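Local coordinates for TSE2 (Pseudomonas aeruginosa, PDB 5AKO), which acts as a toxin delivered by the H1 type VI secretion system into the cytoplasm of recipient cells, where it is likely an NAD-dependent cytotoxin, at residues I169-Q172 / W173-R177; M158-L161 / D162-V165; D133-K137 / R138-T142; S101-R105 / A106-R110. All coordinates share one frame; numbering follows the deposited sequence.

Interactions 1 and 2 are two steps along helix 154-176, their centres about 17 Å apart. The first is a charged surface contact near the helix end; the second is partly buried, with Leu161, Phe164 and Val165 packed against strands. Interactions 3 and 4 meet on the other side of the chain's centre from interaction 2, with centres about 10 Å apart, and both reach the four-stranded antiparallel sheet, through neighbouring strands 141-148 and 100-103. Interaction 3 is a hairpin end at the surface held by backbone bonds and one asparagine side chain; interaction 4, partly buried, joins apolar packing to a water bridge. The guanidinium of Arg105 links them through Leu139 O and Gln140 O.

Interaction 1 (I169-Q172 / W173-R177); sequences IRRQ and WEKAR
Arg171, Glu174 and Lys175 form a charged surface contact along the last turns of helix 154-176, the closing helix of the chain. Arg171 NH1 faces Glu174 OE1 at 3.6 Å, a long salt bridge. The carboxylate oxygen lies at the edge of the guanidinium, while the two flat groups stand steeply to each other, 74° between their planes. With CG anti to the backbone N (chi1 178°) and a bend at the next bond, the arginine chain runs forward alongside the next turn. There Lys175 CG lies over one face of the guanidinium, 3.7 Å from Arg171 NH2.

The backbone is ordinary alpha-helix: Glu174 N donates to Arg170 O at 3.0 Å and Ala176 N to Gln172 O at 3.1 Å, and Arg177 is the first residue to leave helical geometry. On another side of the helix Ile169 CG2 touches Trp173 CD1 at 4.3 Å.

Several polar ends are spoken for elsewhere. Asp120 receives Arg171 NE at its carbonyl and pairs with Lys175 NZ through its carboxylate, which probably eases the nearness of the two positive groups. Gln172 NE2 is hydrogen-bonded to Val117 O and Trp173 NE1 to Pro52 O.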
loop_
_atom_site.group_PDB
_atom_site.type_symbol
_atom_site.label_atom_id
_atom_site.label_comp_id
_atom_site.label_asym_id
_atom_site.label_seq_id
_atom_site.Cartn_x
_atom_site.Cartn_y
_atom_site.Cartn_z
ATOM N N ILE C 169 8.254 28.938 22.994
ATOM C CA ILE C 169 9.290 29.926 23.294
ATOM C C ILE C 169 9.158 30.471 24.748
ATOM O O ILE C 169 10.096 30.371 25.539
ATOM C CB ILE C 169 9.227 31.052 22.267
ATOM C CG1 ILE C 169 9.560 30.478 20.878
ATOM C CG2 ILE C 169 10.202 32.176 22.639
ATOM C CD1 ILE C 169 9.153 31.379 19.724
ATOM N N ARG C 170 7.981 30.967 25.114
ATOM C CA ARG C 170 7.685 31.266 26.535
ATOM C C ARG C 170 8.166 30.149 27.460
ATOM O O ARG C 170 8.902 30.392 28.410
ATOM C CB ARG C 170 6.190 31.493 26.769
ATOM C CG ARG C 170 5.694 32.828 26.249
ATOM C CD ARG C 170 4.172 32.910 26.148
ATOM N NE ARG C 170 3.795 33.976 25.209
ATOM C CZ ARG C 170 2.843 33.889 24.274
ATOM N NH1 ARG C 170 2.133 32.767 24.100
ATOM N NH2 ARG C 170 2.610 34.932 23.489
ATOM N N ARG C 171 7.780 28.921 27.153
ATOM C CA ARG C 171 8.136 27.771 27.987
ATOM C C ARG C 171 9.625 27.491 27.991
ATOM O O ARG C 171 10.144 27.027 29.002
ATOM C CB ARG C 171 7.370 26.544 27.535
ATOM C CG ARG C 171 7.685 25.294 28.288
ATOM C CD ARG C 171 7.116 25.296 29.688
ATOM N NE ARG C 171 7.735 24.190 30.366
ATOM C CZ ARG C 171 8.046 24.154 31.663
ATOM N NH1 ARG C 171 7.716 25.144 32.508
ATOM N NH2 ARG C 171 8.695 23.099 32.118
ATOM N N GLN C 172 10.341 27.791 26.907
ATOM C CA GLN C 172 11.823 27.684 26.953
ATOM C C GLN C 172 12.446 28.613 28.020
ATOM O O GLN C 172 13.401 28.206 28.701
ATOM C CB GLN C 172 12.459 27.952 25.577
ATOM C CG GLN C 172 12.473 26.735 24.651
ATOM C CD GLN C 172 13.185 27.032 23.335
ATOM O OE1 GLN C 172 14.272 27.619 23.335
ATOM N NE2 GLN C 172 12.573 26.639 22.200
ATOM N N TRP C 173 11.930 29.846 28.131
ATOM C CA TRP C 173 12.457 30.819 29.076
ATOM C C TRP C 173 12.023 30.515 30.519
ATOM O O TRP C 173 12.824 30.641 31.439
ATOM C CB TRP C 173 12.184 32.261 28.581
ATOM C CG TRP C 173 13.075 32.507 27.391
ATOM C CD1 TRP C 173 12.739 32.378 26.062
ATOM C CD2 TRP C 173 14.482 32.791 27.417
ATOM N NE1 TRP C 173 13.837 32.608 25.267
ATOM C CE2 TRP C 173 14.922 32.863 26.070
ATOM C CE3 TRP C 173 15.412 33.017 28.450
ATOM C CZ2 TRP C 173 16.256 33.166 25.729
ATOM C CZ3 TRP C 173 16.738 33.310 28.108
ATOM C CH2 TRP C 173 17.141 33.384 26.758
ATOM N N GLU C 174 10.798 30.032 30.719
ATOM C CA GLU C 174 10.365 29.586 32.061
ATOM C C GLU C 174 11.223 28.447 32.582
ATOM O O GLU C 174 11.494 28.342 33.775
ATOM C CB GLU C 174 8.909 29.093 32.052
ATOM C CG GLU C 174 7.878 30.158 31.727
ATOM C CD GLU C 174 6.477 29.586 31.497
ATOM O OE1 GLU C 174 6.219 28.388 31.806
ATOM O OE2 GLU C 174 5.625 30.351 31.002
ATOM N N LYS C 175 11.604 27.564 31.675
ATOM C CA LYS C 175 12.376 26.400 32.022
ATOM C C LYS C 175 13.792 26.848 32.388
ATOM O O LYS C 175 14.390 26.328 33.325
ATOM C CB LYS C 175 12.398 25.421 30.843
ATOM C CG LYS C 175 12.184 23.987 31.289
ATOM C CD LYS C 175 12.661 22.910 30.318
ATOM C CE LYS C 175 12.998 21.626 31.118
ATOM N NZ LYS C 175 12.729 20.327 30.439
ATOM N N ALA C 176 14.301 27.828 31.642
ATOM C CA ALA C 176 15.622 28.398 31.874
ATOM C C ALA C 176 15.710 29.115 33.233
ATOM O O ALA C 176 16.713 28.990 33.932
ATOM C CB ALA C 176 16.005 29.342 30.739
ATOM N N ARG C 177 14.652 29.828 33.615
ATOM C CA ARG C 177 14.538 30.430 34.962
ATOM C C ARG C 177 14.048 29.423 36.054
ATOM O O ARG C 177 13.604 29.845 37.124
ATOM C CB ARG C 177 13.612 31.669 34.918
#

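Interaction 2 (M158-L161 / D162-V165); sequences MGQL and DNFV
Asp162 leans back over the carbonyl of Met158, one turn earlier in helix 154-176. Its own N-H already binds that oxygen: Asp162 N to Met158 O is 2.9 Å, with an N-H...O angle of 166°. Along the side chain, CB comes first and touches the carbonyl oxygen of the next residue, Gly159 O, at 3.5 Å. CG, set anti to the carbonyl carbon and beside the backbone N (chi1 -70°), turns back toward the preceding turn and approaches Met158 O at 3.5 Å. At the tip OD2 is equally close to Met158 O, while OD1 stands farther from it and takes a weak hydrogen bond from His67 NE2.

Asn163 repeats the posture one residue on. Its N-H binds Gly159 O at 3.1 Å, and its CG hangs 3.7 Å from that same oxygen. Phe164 breaks the pattern: its CG is swung toward the anti position to the backbone N (chi1 -155°), which carries the ring away from the preceding turn, while CB rests 3.3 Å from Leu161 O. In Val165, CG2 lies against that carbonyl too, at 3.5 Å.

Gln160 OE1 is fastened to Asp127 N, at the approach to strand 128-136. Leu161 packs on Leu128 and Phe164 on Val130 of that strand, and both reach Ile146 of strand 141-148. Phe164 also touches Ile118 and Val165 touches Phe116, both of strand 114-118, so this part of the helix packs against strands of both sheets.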
loop_
_atom_site.group_PDB
_atom_site.type_symbol
_atom_site.label_atom_id
_atom_site.label_comp_id
_atom_site.label_asym_id
_atom_site.label_seq_id
_atom_site.Cartn_x
_atom_site.Cartn_y
_atom_site.Cartn_z
ATOM N N MET C 158 -3.669 27.005 11.169
ATOM C CA MET C 158 -2.430 27.775 11.074
ATOM C C MET C 158 -2.311 28.702 12.286
ATOM O O MET C 158 -1.224 28.813 12.897
ATOM C CB MET C 158 -2.372 28.577 9.772
ATOM C CG MET C 158 -2.164 27.734 8.523
ATOM S SD MET C 158 -2.429 28.588 6.959
ATOM C CE MET C 158 -0.871 29.441 6.691
ATOM N N GLY C 159 -3.422 29.354 12.645
ATOM C CA GLY C 159 -3.399 30.303 13.765
ATOM C C GLY C 159 -2.974 29.613 15.047
ATOM O O GLY C 159 -2.125 30.123 15.808
ATOM N N GLN C 160 -3.539 28.430 15.279
ATOM C CA GLN C 160 -3.244 27.716 16.500
ATOM C C GLN C 160 -1.810 27.244 16.488
ATOM O O GLN C 160 -1.137 27.261 17.520
ATOM C CB GLN C 160 -4.201 26.581 16.702
ATOM C CG GLN C 160 -5.656 27.016 16.754
ATOM C CD GLN C 160 -6.104 27.269 18.140
ATOM O OE1 GLN C 160 -6.496 26.325 18.871
ATOM N NE2 GLN C 160 -5.992 28.519 18.561
ATOM N N LEU C 161 -1.315 26.855 15.321
ATOM C CA LEU C 161 0.060 26.375 15.251
ATOM C C LEU C 161 1.066 27.532 15.523
ATOM O O LEU C 161 2.089 27.333 16.202
ATOM C CB LEU C 161 0.310 25.683 13.902
ATOM C CG LEU C 161 -0.485 24.393 13.733
ATOM C CD1 LEU C 161 -0.540 24.011 12.260
ATOM C CD2 LEU C 161 0.118 23.259 14.555
ATOM N N ASP C 162 0.741 28.738 15.054
ATOM C CA ASP C 162 1.504 29.927 15.453
ATOM C C ASP C 162 1.522 30.163 16.987
ATOM O O ASP C 162 2.585 30.349 17.592
ATOM C CB ASP C 162 1.026 31.143 14.651
ATOM C CG ASP C 162 1.426 31.044 13.155
ATOM O OD1 ASP C 162 2.419 30.324 12.838
ATOM O OD2 ASP C 162 0.740 31.654 12.302
ATOM N N ASN C 163 0.361 30.094 17.631
ATOM C CA ASN C 163 0.341 30.170 19.077
ATOM C C ASN C 163 1.097 29.059 19.753
ATOM O O ASN C 163 1.644 29.267 20.820
ATOM C CB ASN C 163 -1.084 30.200 19.613
ATOM C CG ASN C 163 -1.798 31.487 19.264
ATOM O OD1 ASN C 163 -1.172 32.465 18.862
ATOM N ND2 ASN C 163 -3.091 31.481 19.379
ATOM N N PHE C 164 1.151 27.883 19.136
ATOM C CA PHE C 164 1.919 26.789 19.696
ATOM C C PHE C 164 3.417 27.107 19.678
ATOM O O PHE C 164 4.148 26.765 20.609
ATOM C CB PHE C 164 1.662 25.488 18.923
ATOM C CG PHE C 164 1.916 24.211 19.729
ATOM C CD1 PHE C 164 2.482 24.234 20.972
ATOM C CD2 PHE C 164 1.535 23.005 19.234
ATOM C CE1 PHE C 164 2.702 23.070 21.667
ATOM C CE2 PHE C 164 1.712 21.841 19.954
ATOM C CZ PHE C 164 2.324 21.877 21.167
ATOM N N VAL C 165 3.893 27.710 18.605
ATOM C CA VAL C 165 5.288 28.162 18.540
ATOM C C VAL C 165 5.578 29.149 19.667
ATOM O O VAL C 165 6.575 29.020 20.376
ATOM C CB VAL C 165 5.587 28.861 17.208
ATOM C CG1 VAL C 165 6.947 29.531 17.245
ATOM C CG2 VAL C 165 5.507 27.877 16.046
#

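Interaction 3 (D133-K137 / R138-T142); sequences DSYNK and RLQAT
A G1 beta bulge closes the hairpin between strands 128-136 and 141-148, with Gln140 and Ala141 both facing Asn136. Asn136 N donates to Ala141 O at 2.9 Å, and Ala141 N returns to Asn136 O at 3.2 Å, a hydrogen-bonded antiparallel pair. Gln140 N also points at Asn136 O, but the bond is bent and weak. Gln140 has positive phi (52°), as the first residue of such a bulge does.

The Asn136 side chain works inside the turn as well. With CG anti to the backbone N (chi1 -179°), OD1 reaches forward and accepts Leu139 N at 2.9 Å, the donor standing above the amide plane rather than on a lone pair. The other end of the amide, ND2, rests 3.6 Å from Leu139 CD1 and is hydrogen-bonded to an acidic side chain of another protein's chain; Arg138 too is held by acidic groups of that chain.

Beyond the bulge Tyr135 and Thr142 form a non-hydrogen-bonded pair, their side chains on the face of the hairpin away from Asn136 and Ala141. Thr142 OG1 comes to the edge of the tyrosine ring, 3.4 Å from CD1. The phenol extends beside Gln140, pointing the same way, with OH 3.5 Å from Gln140 CB, and the tyrosine ring and the Gln140 amide are nearly perpendicular at 87°. Asp133 OD2, farther back, is hydrogen-bonded to Thr145 OG1 and His143 ND1.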
loop_
_atom_site.group_PDB
_atom_site.type_symbol
_atom_site.label_atom_id
_atom_site.label_comp_id
_atom_site.label_asym_id
_atom_site.label_seq_id
_atom_site.Cartn_x
_atom_site.Cartn_y
_atom_site.Cartn_z
ATOM N N ASP C 133 2.401 8.466 18.197
ATOM C CA ASP C 133 2.278 7.354 17.243
ATOM C C ASP C 133 3.363 6.349 17.664
ATOM O O ASP C 133 3.708 6.273 18.819
ATOM C CB ASP C 133 2.478 7.814 15.810
ATOM C CG ASP C 133 1.620 9.043 15.429
ATOM O OD1 ASP C 133 0.404 8.928 15.280
ATOM O OD2 ASP C 133 2.157 10.117 15.163
ATOM N N SER C 134 3.906 5.598 16.736
ATOM C CA SER C 134 4.766 4.490 17.092
ATOM C C SER C 134 6.200 4.905 17.236
ATOM O O SER C 134 6.602 5.948 16.779
ATOM C CB SER C 134 4.681 3.416 16.016
ATOM O OG SER C 134 3.390 2.817 16.018
ATOM N N TYR C 135 6.972 4.011 17.821
ATOM C CA TYR C 135 8.414 4.089 17.814
ATOM C C TYR C 135 8.865 3.657 16.451
ATOM O O TYR C 135 8.518 2.573 16.004
ATOM C CB TYR C 135 8.988 3.129 18.870
ATOM C CG TYR C 135 10.458 3.148 18.907
ATOM C CD1 TYR C 135 11.122 4.273 19.326
ATOM C CD2 TYR C 135 11.209 2.040 18.521
ATOM C CE1 TYR C 135 12.493 4.308 19.421
ATOM C CE2 TYR C 135 12.597 2.082 18.558
ATOM C CZ TYR C 135 13.232 3.218 19.014
ATOM O OH TYR C 135 14.588 3.319 19.047
ATOM N N ASN C 136 9.683 4.472 15.820
ATOM C CA ASN C 136 10.223 4.190 14.518
ATOM C C ASN C 136 11.640 3.663 14.654
ATOM O O ASN C 136 12.541 4.411 15.074
ATOM C CB ASN C 136 10.231 5.486 13.716
ATOM C CG ASN C 136 10.751 5.313 12.301
ATOM O OD1 ASN C 136 11.804 4.697 12.047
ATOM N ND2 ASN C 136 10.068 5.943 11.381
ATOM N N LYS C 137 11.849 2.406 14.246
ATOM C CA LYS C 137 13.118 1.693 14.500
ATOM C C LYS C 137 14.226 2.227 13.628
ATOM O O LYS C 137 15.366 2.324 14.053
ATOM C CB LYS C 137 12.942 0.161 14.278
ATOM C CG LYS C 137 12.094 -0.503 15.377
ATOM C CD LYS C 137 11.892 -2.001 15.198
ATOM C CE LYS C 137 10.750 -2.330 14.263
ATOM N NZ LYS C 137 9.439 -1.765 14.688
ATOM N N ARG C 138 13.895 2.566 12.385
ATOM C CA ARG C 138 14.895 3.074 11.450
ATOM C C ARG C 138 15.466 4.385 11.985
ATOM O O ARG C 138 16.654 4.645 11.864
ATOM C CB ARG C 138 14.279 3.221 10.055
ATOM C CG ARG C 138 15.148 3.822 8.965
ATOM C CD ARG C 138 14.317 3.955 7.673
ATOM N NE ARG C 138 13.306 5.017 7.750
ATOM C CZ ARG C 138 13.530 6.291 7.470
ATOM N NH1 ARG C 138 14.734 6.713 7.090
ATOM N NH2 ARG C 138 12.553 7.179 7.581
ATOM N N LEU C 139 14.626 5.178 12.621
ATOM C CA LEU C 139 15.020 6.461 13.144
ATOM C C LEU C 139 15.296 6.425 14.614
ATOM O O LEU C 139 15.773 7.402 15.169
ATOM C CB LEU C 139 13.900 7.491 12.863
ATOM C CG LEU C 139 13.580 7.712 11.377
ATOM C CD1 LEU C 139 12.413 8.647 11.138
ATOM C CD2 LEU C 139 14.826 8.223 10.663
ATOM N N GLN C 140 14.954 5.336 15.272
ATOM C CA GLN C 140 15.237 5.215 16.686
ATOM C C GLN C 140 14.715 6.417 17.409
ATOM O O GLN C 140 15.439 7.084 18.146
ATOM C CB GLN C 140 16.737 5.107 16.947
ATOM C CG GLN C 140 17.431 4.023 16.166
ATOM C CD GLN C 140 18.886 3.928 16.573
ATOM O OE1 GLN C 140 19.209 3.484 17.683
ATOM N NE2 GLN C 140 19.763 4.386 15.711
ATOM N N ALA C 141 13.447 6.685 17.195
ATOM C CA ALA C 141 12.799 7.785 17.858
ATOM C C ALA C 141 11.345 7.577 17.746
ATOM O O ALA C 141 10.872 6.917 16.830
ATOM C CB ALA C 141 13.185 9.125 17.211
ATOM N N THR C 142 10.617 8.143 18.672
ATOM C CA THR C 142 9.165 7.959 18.660
ATOM C C THR C 142 8.571 9.141 17.957
ATOM O O THR C 142 8.893 10.280 18.290
ATOM C CB THR C 142 8.573 7.865 20.093
ATOM O OG1 THR C 142 9.000 6.630 20.680
ATOM C CG2 THR C 142 7.053 7.870 20.019
#

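Interaction 4 (S101-R105 / A106-R110); sequences SVFDR and AGVLR
One water joins Arg105 to Val108 across the bend that follows strand 100-103. It donates to Arg105 O at 2.9 Å and accepts from Val108 N at 3.1 Å, so it spans backbone groups that make no clear direct hydrogen bond to each other.

Val108 is wedged between Phe103 and Arg105, and its two methyls divide the work. CG1 stands over the centre of the Phe103 ring, 3.9 Å from the centroid and only 5° off the ring normal, a CH-pi contact. CG2 turns to Arg105, packing 3.8 Å from Arg105 CG and sitting over the middle of the guanidinium face. It lies 3.5 Å from Arg105 O and, as a second contact, 3.9 Å from Phe103 CB. Leu109 adds CD1 at an oblique approach, 3.7 Å from Phe103 CE2.

Arg105 starts with CG between the backbone N and the carbonyl carbon (chi1 74°), then runs straight out to NE. That course lays the flat head across the valine and turns its N-H groups to the hairpin end: NE reaches Gln140 O and NH2 reaches Leu139 O. The arginine thereby pins the loop to the neighbouring turn by main-chain acceptors, with Val108 covering one of its faces.

Phe103 meets the ring of His143 edge-to-face, and His143 NE2 in turn bonds Ser101 OG, on the same strand. Strand 100-103 pairs with strand 141-148 in the four-stranded antiparallel sheet, and Phe103 also bonds the backbone of Tyr34 in strand 33-37; the bend then leads on toward strand 114-118, in a protein assigned to the Tse2 ADP-ribosyltransferase toxin family.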
loop_
_atom_site.group_PDB
_atom_site.type_symbol
_atom_site.label_atom_id
_atom_site.label_comp_id
_atom_site.label_asym_id
_atom_site.label_seq_id
_atom_site.Cartn_x
_atom_site.Cartn_y
_atom_site.Cartn_z
ATOM N N SER C 101 4.719 16.666 11.983
ATOM C CA SER C 101 5.621 15.678 12.565
ATOM C C SER C 101 6.618 16.276 13.512
ATOM O O SER C 101 7.332 17.215 13.146
ATOM C CB SER C 101 6.408 14.966 11.482
ATOM O OG SER C 101 5.574 14.086 10.730
ATOM N N VAL C 102 6.680 15.714 14.727
ATOM C CA VAL C 102 7.780 15.980 15.636
ATOM C C VAL C 102 8.259 14.680 16.273
ATOM O O VAL C 102 7.566 13.672 16.185
ATOM C CB VAL C 102 7.390 16.980 16.710
ATOM C CG1 VAL C 102 7.133 18.334 16.098
ATOM C CG2 VAL C 102 6.190 16.498 17.501
ATOM N N PHE C 103 9.431 14.698 16.911
ATOM C CA PHE C 103 9.999 13.498 17.514
ATOM C C PHE C 103 10.438 13.814 18.938
ATOM O O PHE C 103 10.499 14.980 19.332
ATOM C CB PHE C 103 11.216 13.070 16.733
ATOM C CG PHE C 103 10.912 12.637 15.354
ATOM C CD1 PHE C 103 10.476 11.349 15.106
ATOM C CD2 PHE C 103 11.012 13.523 14.314
ATOM C CE1 PHE C 103 10.177 10.930 13.833
ATOM C CE2 PHE C 103 10.745 13.105 13.026
ATOM C CZ PHE C 103 10.325 11.803 12.795
ATOM N N ASP C 104 10.814 12.770 19.664
ATOM C CA ASP C 104 11.192 12.889 21.075
ATOM C C ASP C 104 12.715 12.920 21.288
ATOM O O ASP C 104 13.195 12.758 22.405
ATOM C CB ASP C 104 10.539 11.745 21.901
ATOM C CG ASP C 104 11.112 10.356 21.567
ATOM O OD1 ASP C 104 11.718 10.162 20.461
ATOM O OD2 ASP C 104 10.929 9.440 22.408
ATOM N N ARG C 105 13.475 13.094 20.223
ATOM C CA ARG C 105 14.876 13.452 20.395
ATOM C C ARG C 105 15.300 14.320 19.234
ATOM O O ARG C 105 14.553 14.451 18.257
ATOM C CB ARG C 105 15.770 12.214 20.520
ATOM C CG ARG C 105 15.994 11.477 19.230
ATOM C CD ARG C 105 16.905 10.261 19.400
ATOM N NE ARG C 105 16.984 9.538 18.123
ATOM C CZ ARG C 105 17.757 9.883 17.085
ATOM N NH1 ARG C 105 18.542 10.956 17.138
ATOM N NH2 ARG C 105 17.747 9.137 15.979
ATOM N N ALA C 106 16.504 14.896 19.349
ATOM C CA ALA C 106 17.042 15.838 18.362
ATOM C C ALA C 106 17.823 15.164 17.259
ATOM O O ALA C 106 18.411 14.107 17.449
ATOM C CB ALA C 106 17.959 16.835 19.056
ATOM N N GLY C 107 17.881 15.811 16.102
ATOM C CA GLY C 107 18.798 15.377 15.064
ATOM C C GLY C 107 18.311 14.133 14.335
ATOM O O GLY C 107 19.054 13.496 13.627
ATOM N N VAL C 108 17.039 13.805 14.486
ATOM C CA VAL C 108 16.472 12.630 13.822
ATOM C C VAL C 108 16.639 12.783 12.319
ATOM O O VAL C 108 16.997 11.837 11.645
ATOM C CB VAL C 108 14.976 12.445 14.187
ATOM C CG1 VAL C 108 14.338 11.340 13.355
ATOM C CG2 VAL C 108 14.826 12.125 15.671
ATOM N N LEU C 109 16.403 13.987 11.809
ATOM C CA LEU C 109 16.629 14.265 10.432
ATOM C C LEU C 109 18.041 14.887 10.266
ATOM O O LEU C 109 18.259 16.087 10.511
ATOM C CB LEU C 109 15.553 15.209 9.915
ATOM C CG LEU C 109 14.185 14.625 9.579
ATOM C CD1 LEU C 109 13.443 14.268 10.828
ATOM C CD2 LEU C 109 13.373 15.625 8.795
ATOM N N ARG C 110 18.976 14.063 9.823
ATOM C CA ARG C 110 20.371 14.448 9.822
ATOM C C ARG C 110 20.658 15.633 8.918
ATOM O O ARG C 110 21.486 16.470 9.247
ATOM C CB ARG C 110 21.274 13.222 9.530
ATOM C CG ARG C 110 21.434 12.334 10.790
ATOM C CD ARG C 110 21.349 10.820 10.568
ATOM N NE ARG C 110 22.642 10.134 10.401
HETATM O O HOH W 1 14.702 15.552 15.586
#